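Local coordinates for p22 protein (Trypanosoma brucei, PDB 3JV1) that acts as an accessory factor in RNA editing specific for the cytochrome oxidase subunit II transcript and belongs to the Mam33 family, at residues A[7-12]-A[177-182]; A[69-75]-A[87-93]. All blocks are in the same frame, centred on the assembly; numbering follows the deposited sequence.

Contact 1: residues A[7-12]-A[177-182]; sequences LSEATL and INKFVS
Ser8 OG and Ser182 OG are brought together by two different first torsions: Ser8 holds its hydroxyl anti to the backbone N (chi1 177°), whereas Ser182 carries its own beside the backbone N (chi1 -62°). The hydroxyls meet at 2.9 Å, OG to OG, and Ser8 is the donor. Ser182 OG in turn donates to Asn178 O, 2.8 Å away, so a relay of two hydrogen bonds runs from helix 2-18 across to helix 152-181 and into its last turn. Its second step is not in the plane of the acceptor, since Ser182 OG lies tilted from the Asn178 carbonyl plane by 31°.

Deeper in the interface the contact is apolar. Val181 CG2 presses on Leu7 CD2 at 3.5 Å, the two side chains crossing at about a right angle, while Val181 CG1 reaches Leu7 CB at 4.0 Å. A turn further along, the methyl CG2 of Thr11 meets CG2 of Ile177 at 4.0 Å, again nearly perpendicular. The other branch of Thr11, OG1, lies 3.3 Å from Asn178 CB and close to the carbonyl oxygens of Leu7 and Ser8 in its own helix. The short segments run antiparallel, with a closest axis approach of 8.6 Å.

The second subunit, another copy of the protein, packs on the apolar side: its Tyr144 covers Leu7, and its Phe103 lies on Ile177 and meets the ring of Phe180 edge-to-face. The chemistry is therefore divided: a hydrophobic seam of Leu7, Val181, Ile177 and the Thr11 methyl, of which Leu7 and Ile177 also pack on the second subunit, while the serine relay ties the more open side, joining the two terminal helices in an antiparallel pair that contributes to the oligomer.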
ATOM      1  N   LEU A   7      32.980  -7.747  -5.891  1.00 37.79           N
ATOM      2  CA  LEU A   7      31.866  -6.825  -6.096  1.00 35.19           C
ATOM      3  C   LEU A   7      32.385  -5.455  -6.500  1.00 34.15           C
ATOM      4  O   LEU A   7      31.766  -4.753  -7.306  1.00 31.69           O
ATOM      5  CB  LEU A   7      31.002  -6.709  -4.829  1.00 34.37           C
ATOM      6  CG  LEU A   7      29.766  -5.809  -4.978  1.00 35.07           C
ATOM      7  CD1 LEU A   7      29.002  -6.187  -6.250  1.00 34.66           C
ATOM      8  CD2 LEU A   7      28.865  -5.948  -3.754  1.00 37.32           C
ATOM      9  N   SER A   8      33.527  -5.075  -5.935  1.00 34.07           N
ATOM     10  CA  SER A   8      34.148  -3.796  -6.261  1.00 34.37           C
ATOM     11  C   SER A   8      34.552  -3.787  -7.739  1.00 33.31           C
ATOM     12  O   SER A   8      34.279  -2.832  -8.463  1.00 33.26           O
ATOM     13  CB  SER A   8      35.389  -3.573  -5.392  1.00 37.28           C
ATOM     14  OG  SER A   8      36.038  -2.368  -5.752  1.00 42.16           O
ATOM     15  N   GLU A   9      35.199  -4.862  -8.181  1.00 35.92           N
ATOM     16  CA  GLU A   9      35.640  -4.985  -9.572  1.00 36.48           C
ATOM     17  C   GLU A   9      34.463  -5.068 -10.542  1.00 33.74           C
ATOM     18  O   GLU A   9      34.471  -4.440 -11.600  1.00 34.36           O
ATOM     19  CB  GLU A   9      36.505  -6.234  -9.746  1.00 38.81           C
ATOM     20  CG  GLU A   9      37.842  -6.195  -9.036  1.00 46.15           C
ATOM     21  CD  GLU A   9      38.582  -7.525  -9.130  1.00 49.36           C
ATOM     22  OE1 GLU A   9      38.823  -7.991 -10.263  1.00 52.65           O
ATOM     23  OE2 GLU A   9      38.921  -8.105  -8.075  1.00 51.71           O
ATOM     24  N   ALA A  10      33.452  -5.848 -10.174  1.00 33.01           N
ATOM     25  CA  ALA A  10      32.273  -6.029 -11.015  1.00 32.75           C
ATOM     26  C   ALA A  10      31.509  -4.726 -11.253  1.00 32.24           C
ATOM     27  O   ALA A  10      31.063  -4.467 -12.372  1.00 31.63           O
ATOM     28  CB  ALA A  10      31.350  -7.073 -10.395  1.00 32.38           C
ATOM     29  N   THR A  11      31.349  -3.910 -10.214  1.00 31.94           N
ATOM     30  CA  THR A  11      30.629  -2.649 -10.374  1.00 32.47           C
ATOM     31  C   THR A  11      31.426  -1.662 -11.233  1.00 32.13           C
ATOM     32  O   THR A  11      30.861  -0.941 -12.051  1.00 32.00           O
ATOM     33  CB  THR A  11      30.281  -2.007  -8.997  1.00 33.67           C
ATOM     34  OG1 THR A  11      31.442  -2.000  -8.158  1.00 31.44           O
ATOM     35  CG2 THR A  11      29.173  -2.806  -8.299  1.00 33.59           C
ATOM     36  N   LEU A  12      32.740  -1.633 -11.053  1.00 33.77           N
ATOM     37  CA  LEU A  12      33.578  -0.741 -11.835  1.00 35.44           C
ATOM     38  C   LEU A  12      33.504  -1.157 -13.306  1.00 34.10           C
ATOM     39  O   LEU A  12      33.365  -0.317 -14.189  1.00 35.30           O
ATOM     40  CB  LEU A  12      35.027  -0.799 -11.344  1.00 37.74           C
ATOM     41  CG  LEU A  12      36.008   0.099 -12.101  1.00 41.18           C
ATOM     42  CD1 LEU A  12      35.509   1.537 -12.068  1.00 42.86           C
ATOM     43  CD2 LEU A  12      37.402  -0.010 -11.480  1.00 42.75           C
ATOM     44  N   ILE A 177      27.832   2.016  -5.003  1.00 31.18           N
ATOM     45  CA  ILE A 177      28.006   0.672  -4.459  1.00 31.71           C
ATOM     46  C   ILE A 177      29.485   0.311  -4.499  1.00 32.35           C
ATOM     47  O   ILE A 177      30.000  -0.327  -3.588  1.00 30.74           O
ATOM     48  CB  ILE A 177      27.182  -0.389  -5.235  1.00 30.86           C
ATOM     49  CG1 ILE A 177      25.688  -0.164  -4.991  1.00 28.17           C
ATOM     50  CG2 ILE A 177      27.553  -1.794  -4.760  1.00 32.21           C
ATOM     51  CD1 ILE A 177      24.793  -1.039  -5.834  1.00 27.94           C
ATOM     52  N   ASN A 178      30.163   0.737  -5.563  1.00 34.10           N
ATOM     53  CA  ASN A 178      31.592   0.495  -5.720  1.00 34.56           C
ATOM     54  C   ASN A 178      32.360   1.140  -4.560  1.00 34.83           C
ATOM     55  O   ASN A 178      33.206   0.509  -3.932  1.00 34.63           O
ATOM     56  CB  ASN A 178      32.074   1.091  -7.042  1.00 36.17           C
ATOM     57  CG  ASN A 178      33.569   0.952  -7.228  1.00 40.14           C
ATOM     58  OD1 ASN A 178      34.068  -0.113  -7.605  1.00 40.39           O
ATOM     59  ND2 ASN A 178      34.296   2.027  -6.949  1.00 37.48           N
ATOM     60  N   LYS A 179      32.062   2.404  -4.282  1.00 35.97           N
ATOM     61  CA  LYS A 179      32.725   3.116  -3.194  1.00 39.06           C
ATOM     62  C   LYS A 179      32.420   2.454  -1.859  1.00 39.07           C
ATOM     63  O   LYS A 179      33.311   2.300  -1.022  1.00 40.41           O
ATOM     64  CB  LYS A 179      32.264   4.575  -3.144  1.00 39.78           C
ATOM     65  CG  LYS A 179      32.571   5.382  -4.398  1.00 44.45           C
ATOM     66  CD  LYS A 179      32.060   6.808  -4.259  1.00 47.00           C
ATOM     67  CE  LYS A 179      32.131   7.564  -5.577  1.00 50.39           C
ATOM     68  NZ  LYS A 179      33.524   7.695  -6.087  1.00 50.67           N
ATOM     69  N   PHE A 180      31.162   2.058  -1.675  1.00 36.49           N
ATOM     70  CA  PHE A 180      30.709   1.414  -0.443  1.00 37.16           C
ATOM     71  C   PHE A 180      31.455   0.113  -0.165  1.00 37.96           C
ATOM     72  O   PHE A 180      31.911  -0.131   0.949  1.00 37.41           O
ATOM     73  CB  PHE A 180      29.206   1.115  -0.526  1.00 35.82           C
ATOM     74  CG  PHE A 180      28.612   0.612   0.758  1.00 36.34           C
ATOM     75  CD1 PHE A 180      28.382   1.482   1.822  1.00 35.67           C
ATOM     76  CD2 PHE A 180      28.277  -0.731   0.905  1.00 34.54           C
ATOM     77  CE1 PHE A 180      27.824   1.022   3.011  1.00 34.48           C
ATOM     78  CE2 PHE A 180      27.721  -1.202   2.083  1.00 35.61           C
ATOM     79  CZ  PHE A 180      27.492  -0.321   3.143  1.00 35.58           C
ATOM     80  N   VAL A 181      31.574  -0.719  -1.187  1.00 39.37           N
ATOM     81  CA  VAL A 181      32.245  -2.004  -1.055  1.00 42.82           C
ATOM     82  C   VAL A 181      33.768  -1.865  -1.021  1.00 45.03           C
ATOM     83  O   VAL A 181      34.490  -2.834  -0.777  1.00 44.88           O
ATOM     84  CB  VAL A 181      31.816  -2.942  -2.201  1.00 43.36           C
ATOM     85  CG1 VAL A 181      32.507  -4.283  -2.073  1.00 47.40           C
ATOM     86  CG2 VAL A 181      30.305  -3.133  -2.153  1.00 43.77           C
ATOM     87  N   SER A 182      34.249  -0.649  -1.259  1.00 47.25           N
ATOM     88  CA  SER A 182      35.680  -0.361  -1.234  1.00 50.79           C
ATOM     89  C   SER A 182      36.008   0.470   0.012  1.00 51.74           C
ATOM     90  O   SER A 182      35.112   0.625   0.874  1.00 53.18           O
ATOM     91  CB  SER A 182      36.088   0.411  -2.492  1.00 50.01           C
ATOM     92  OG  SER A 182      35.842  -0.345  -3.659  1.00 50.75           O
ATOM     93  OXT SER A 182      37.150   0.959   0.117  1.00 52.55           O
TER

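Contact 2: residues A[69-75]-A[87-93]; sequences EITRTLD and FGMSVED
Leu74 and Met89 form an antiparallel hydrogen-bonded pair, gripped from both directions: Leu74 N donates to Met89 O and Met89 N to Leu74 O, each at 2.8 Å. The two bonds differ in approach. Met89 N comes almost straight down the carbonyl (C=O...N angle 178°), whereas Leu74 N stands above the Met89 carbonyl plane, 36° out of it. In the non-hydrogen-bonded pair of Thr73 with Ser90 the CA atoms close to 4.1 Å.

With CG of Leu74 between the backbone N and the carbonyl carbon (chi1 49°), the branch leans over the partner strand, placing CD1 against Met89 CB at 4.1 Å and CD2 against Val91 CG2, also at 4.1 Å. Beyond this shell, helix 152-181 covers the same face, with Ile158 on Leu74 and Asp159 on Val91; Asp159 also forms a salt bridge with Arg72. On the opposite face, Thr73 OG1 bonds to Thr61 and Ser90 OG to Asn99, linking the pair to the strands on either side. This is a beta hairpin inside the antiparallel sheet of a Mam33-family protein, flanked by strands 54-63 and 95-104, with one face covered by helix 152-181 and, at Met89, by helix 135-146.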
ATOM      1  N   GLU A  69       5.639  -2.033 -22.842  1.00 79.86           N
ATOM      2  CA  GLU A  69       5.745  -0.579 -22.903  1.00 77.83           C
ATOM      3  C   GLU A  69       5.663  -0.034 -21.480  1.00 75.48           C
ATOM      4  O   GLU A  69       4.745  -0.368 -20.736  1.00 75.71           O
ATOM      5  CB  GLU A  69       4.601   0.014 -23.728  1.00 78.65           C
ATOM      6  CG  GLU A  69       3.224  -0.228 -23.123  1.00 79.67           C
ATOM      7  CD  GLU A  69       2.243   0.890 -23.422  1.00 80.33           C
ATOM      8  OE1 GLU A  69       1.096   0.823 -22.928  1.00 81.18           O
ATOM      9  OE2 GLU A  69       2.618   1.837 -24.145  1.00 79.53           O
ATOM     10  N   ILE A  70       6.619   0.812 -21.112  1.00 72.97           N
ATOM     11  CA  ILE A  70       6.673   1.403 -19.777  1.00 69.44           C
ATOM     12  C   ILE A  70       5.605   2.478 -19.573  1.00 66.90           C
ATOM     13  O   ILE A  70       5.576   3.476 -20.295  1.00 66.58           O
ATOM     14  CB  ILE A  70       8.053   2.047 -19.523  1.00 69.48           C
ATOM     15  CG1 ILE A  70       9.164   1.065 -19.913  1.00 69.22           C
ATOM     16  CG2 ILE A  70       8.175   2.451 -18.057  1.00 69.28           C
ATOM     17  CD1 ILE A  70      10.557   1.668 -19.920  1.00 68.37           C
ATOM     18  N   THR A  71       4.731   2.272 -18.589  1.00 62.34           N
ATOM     19  CA  THR A  71       3.681   3.241 -18.292  1.00 59.13           C
ATOM     20  C   THR A  71       3.899   3.835 -16.901  1.00 56.09           C
ATOM     21  O   THR A  71       4.053   3.106 -15.919  1.00 56.61           O
ATOM     22  CB  THR A  71       2.271   2.600 -18.359  1.00 59.23           C
ATOM     23  OG1 THR A  71       2.154   1.582 -17.363  1.00 60.63           O
ATOM     24  CG2 THR A  71       2.033   1.984 -19.724  1.00 59.36           C
ATOM     25  N   ARG A  72       3.920   5.161 -16.823  1.00 52.15           N
ATOM     26  CA  ARG A  72       4.130   5.853 -15.555  1.00 48.79           C
ATOM     27  C   ARG A  72       2.850   6.490 -15.020  1.00 45.34           C
ATOM     28  O   ARG A  72       1.993   6.928 -15.785  1.00 44.40           O
ATOM     29  CB  ARG A  72       5.194   6.937 -15.722  1.00 50.25           C
ATOM     30  CG  ARG A  72       6.531   6.424 -16.235  1.00 52.87           C
ATOM     31  CD  ARG A  72       7.501   7.559 -16.520  1.00 53.60           C
ATOM     32  NE  ARG A  72       8.810   7.068 -16.951  1.00 57.34           N
ATOM     33  CZ  ARG A  72       9.009   6.299 -18.018  1.00 58.25           C
ATOM     34  NH1 ARG A  72       7.982   5.924 -18.769  1.00 59.52           N
ATOM     35  NH2 ARG A  72      10.235   5.909 -18.341  1.00 57.74           N
ATOM     36  N   THR A  73       2.717   6.528 -13.701  1.00 40.67           N
ATOM     37  CA  THR A  73       1.555   7.141 -13.088  1.00 38.54           C
ATOM     38  C   THR A  73       1.990   8.435 -12.418  1.00 36.10           C
ATOM     39  O   THR A  73       3.102   8.546 -11.908  1.00 35.01           O
ATOM     40  CB  THR A  73       0.905   6.236 -12.016  1.00 39.99           C
ATOM     41  OG1 THR A  73       1.888   5.855 -11.050  1.00 39.41           O
ATOM     42  CG2 THR A  73       0.300   4.990 -12.650  1.00 41.22           C
ATOM     43  N   LEU A  74       1.109   9.420 -12.440  1.00 33.01           N
ATOM     44  CA  LEU A  74       1.398  10.693 -11.815  1.00 32.12           C
ATOM     45  C   LEU A  74       0.101  11.397 -11.486  1.00 30.40           C
ATOM     46  O   LEU A  74      -0.946  11.072 -12.032  1.00 30.91           O
ATOM     47  CB  LEU A  74       2.267  11.560 -12.736  1.00 30.47           C
ATOM     48  CG  LEU A  74       1.871  11.741 -14.202  1.00 34.55           C
ATOM     49  CD1 LEU A  74       0.777  12.782 -14.333  1.00 35.18           C
ATOM     50  CD2 LEU A  74       3.097  12.185 -15.001  1.00 38.37           C
ATOM     51  N   ASP A  75       0.180  12.344 -10.561  1.00 29.86           N
ATOM     52  CA  ASP A  75      -0.966  13.136 -10.165  1.00 29.33           C
ATOM     53  C   ASP A  75      -0.723  14.545 -10.669  1.00 30.66           C
ATOM     54  O   ASP A  75       0.399  15.049 -10.620  1.00 31.60           O
ATOM     55  CB  ASP A  75      -1.105  13.212  -8.644  1.00 29.28           C
ATOM     56  CG  ASP A  75      -1.706  11.964  -8.040  1.00 33.30           C
ATOM     57  OD1 ASP A  75      -2.262  11.132  -8.784  1.00 31.23           O
ATOM     58  OD2 ASP A  75      -1.629  11.830  -6.805  1.00 35.90           O
ATOM     59  N   PHE A  87      -6.037  15.293 -10.710  1.00 30.85           N
ATOM     60  CA  PHE A  87      -6.154  14.328 -11.798  1.00 31.14           C
ATOM     61  C   PHE A  87      -5.201  13.151 -11.608  1.00 33.39           C
ATOM     62  O   PHE A  87      -3.979  13.335 -11.549  1.00 33.57           O
ATOM     63  CB  PHE A  87      -5.832  15.000 -13.134  1.00 31.21           C
ATOM     64  CG  PHE A  87      -6.806  16.077 -13.534  1.00 33.27           C
ATOM     65  CD1 PHE A  87      -7.903  15.778 -14.343  1.00 30.09           C
ATOM     66  CD2 PHE A  87      -6.631  17.385 -13.094  1.00 29.65           C
ATOM     67  CE1 PHE A  87      -8.806  16.773 -14.708  1.00 33.74           C
ATOM     68  CE2 PHE A  87      -7.532  18.392 -13.454  1.00 29.87           C
ATOM     69  CZ  PHE A  87      -8.622  18.085 -14.264  1.00 31.27           C
ATOM     70  N   GLY A  88      -5.765  11.952 -11.502  1.00 32.38           N
ATOM     71  CA  GLY A  88      -4.955  10.758 -11.361  1.00 32.88           C
ATOM     72  C   GLY A  88      -4.697  10.340 -12.790  1.00 34.72           C
ATOM     73  O   GLY A  88      -5.639  10.016 -13.516  1.00 33.79           O
ATOM     74  N   MET A  89      -3.438  10.358 -13.212  1.00 34.86           N
ATOM     75  CA  MET A  89      -3.134  10.022 -14.590  1.00 35.67           C
ATOM     76  C   MET A  89      -1.949   9.103 -14.802  1.00 36.37           C
ATOM     77  O   MET A  89      -1.221   8.756 -13.875  1.00 33.88           O
ATOM     78  CB  MET A  89      -2.897  11.302 -15.385  1.00 38.76           C
ATOM     79  CG  MET A  89      -4.007  12.324 -15.251  1.00 43.49           C
ATOM     80  SD  MET A  89      -4.002  13.448 -16.624  1.00 50.07           S
ATOM     81  CE  MET A  89      -2.714  14.547 -16.151  1.00 46.32           C
ATOM     82  N   SER A  90      -1.776   8.708 -16.051  1.00 36.52           N
ATOM     83  CA  SER A  90      -0.664   7.863 -16.432  1.00 39.98           C
ATOM     84  C   SER A  90      -0.244   8.234 -17.849  1.00 40.47           C
ATOM     85  O   SER A  90      -1.061   8.689 -18.652  1.00 42.03           O
ATOM     86  CB  SER A  90      -1.049   6.385 -16.326  1.00 40.18           C
ATOM     87  OG  SER A  90      -2.276   6.126 -16.971  1.00 43.68           O
ATOM     88  N   VAL A  91       1.042   8.087 -18.139  1.00 41.25           N
ATOM     89  CA  VAL A  91       1.559   8.401 -19.461  1.00 43.94           C
ATOM     90  C   VAL A  91       1.707   7.113 -20.250  1.00 45.87           C
ATOM     91  O   VAL A  91       2.460   6.222 -19.866  1.00 45.90           O
ATOM     92  CB  VAL A  91       2.934   9.109 -19.386  1.00 42.49           C
ATOM     93  CG1 VAL A  91       3.520   9.265 -20.781  1.00 44.20           C
ATOM     94  CG2 VAL A  91       2.781  10.473 -18.738  1.00 42.26           C
ATOM     95  N   GLU A  92       0.962   7.016 -21.342  1.00 48.39           N
ATOM     96  CA  GLU A  92       1.000   5.845 -22.201  1.00 52.04           C
ATOM     97  C   GLU A  92       1.327   6.307 -23.610  1.00 52.65           C
ATOM     98  O   GLU A  92       0.512   6.947 -24.275  1.00 52.41           O
ATOM     99  CB  GLU A  92      -0.347   5.115 -22.156  1.00 52.87           C
ATOM    100  CG  GLU A  92      -0.617   4.450 -20.812  1.00 56.58           C
ATOM    101  CD  GLU A  92      -2.037   3.939 -20.669  1.00 59.54           C
ATOM    102  OE1 GLU A  92      -2.444   3.063 -21.459  1.00 59.61           O
ATOM    103  OE2 GLU A  92      -2.750   4.413 -19.759  1.00 61.88           O
ATOM    104  N   ASP A  93       2.547   6.000 -24.038  1.00 54.65           N
ATOM    105  CA  ASP A  93       3.056   6.368 -25.357  1.00 56.14           C
ATOM    106  C   ASP A  93       2.948   7.861 -25.649  1.00 55.04           C
ATOM    107  O   ASP A  93       2.223   8.278 -26.548  1.00 56.66           O
ATOM    108  CB  ASP A  93       2.334   5.588 -26.457  1.00 59.30           C
ATOM    109  CG  ASP A  93       3.083   5.623 -27.784  1.00 62.53           C
ATOM    110  OD1 ASP A  93       4.181   5.026 -27.860  1.00 62.36           O
ATOM    111  OD2 ASP A  93       2.582   6.251 -28.745  1.00 64.35           O
TER

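Overall arrangement
From the N terminus, helix 2-18 supplies the first half of contact 1, whose partner is the very end of the chain, so this contact closes a loop across 164 intervening residues. The chain then builds the antiparallel sheet, and contact 2 closes the hairpin of strands 72-80 and 83-92, with 11 residues between its segments, nine of them strand. Contact 2 is thus nested inside contact 1. The two are spatially separate, with centres 35 Å apart and nearest atoms about 20 Å apart. Helix 152-181 connects them: its earlier part packs on the sheet at 69-75 and 87-93, and its C-terminal end pairs with the N-terminal helix, well away from contact 2.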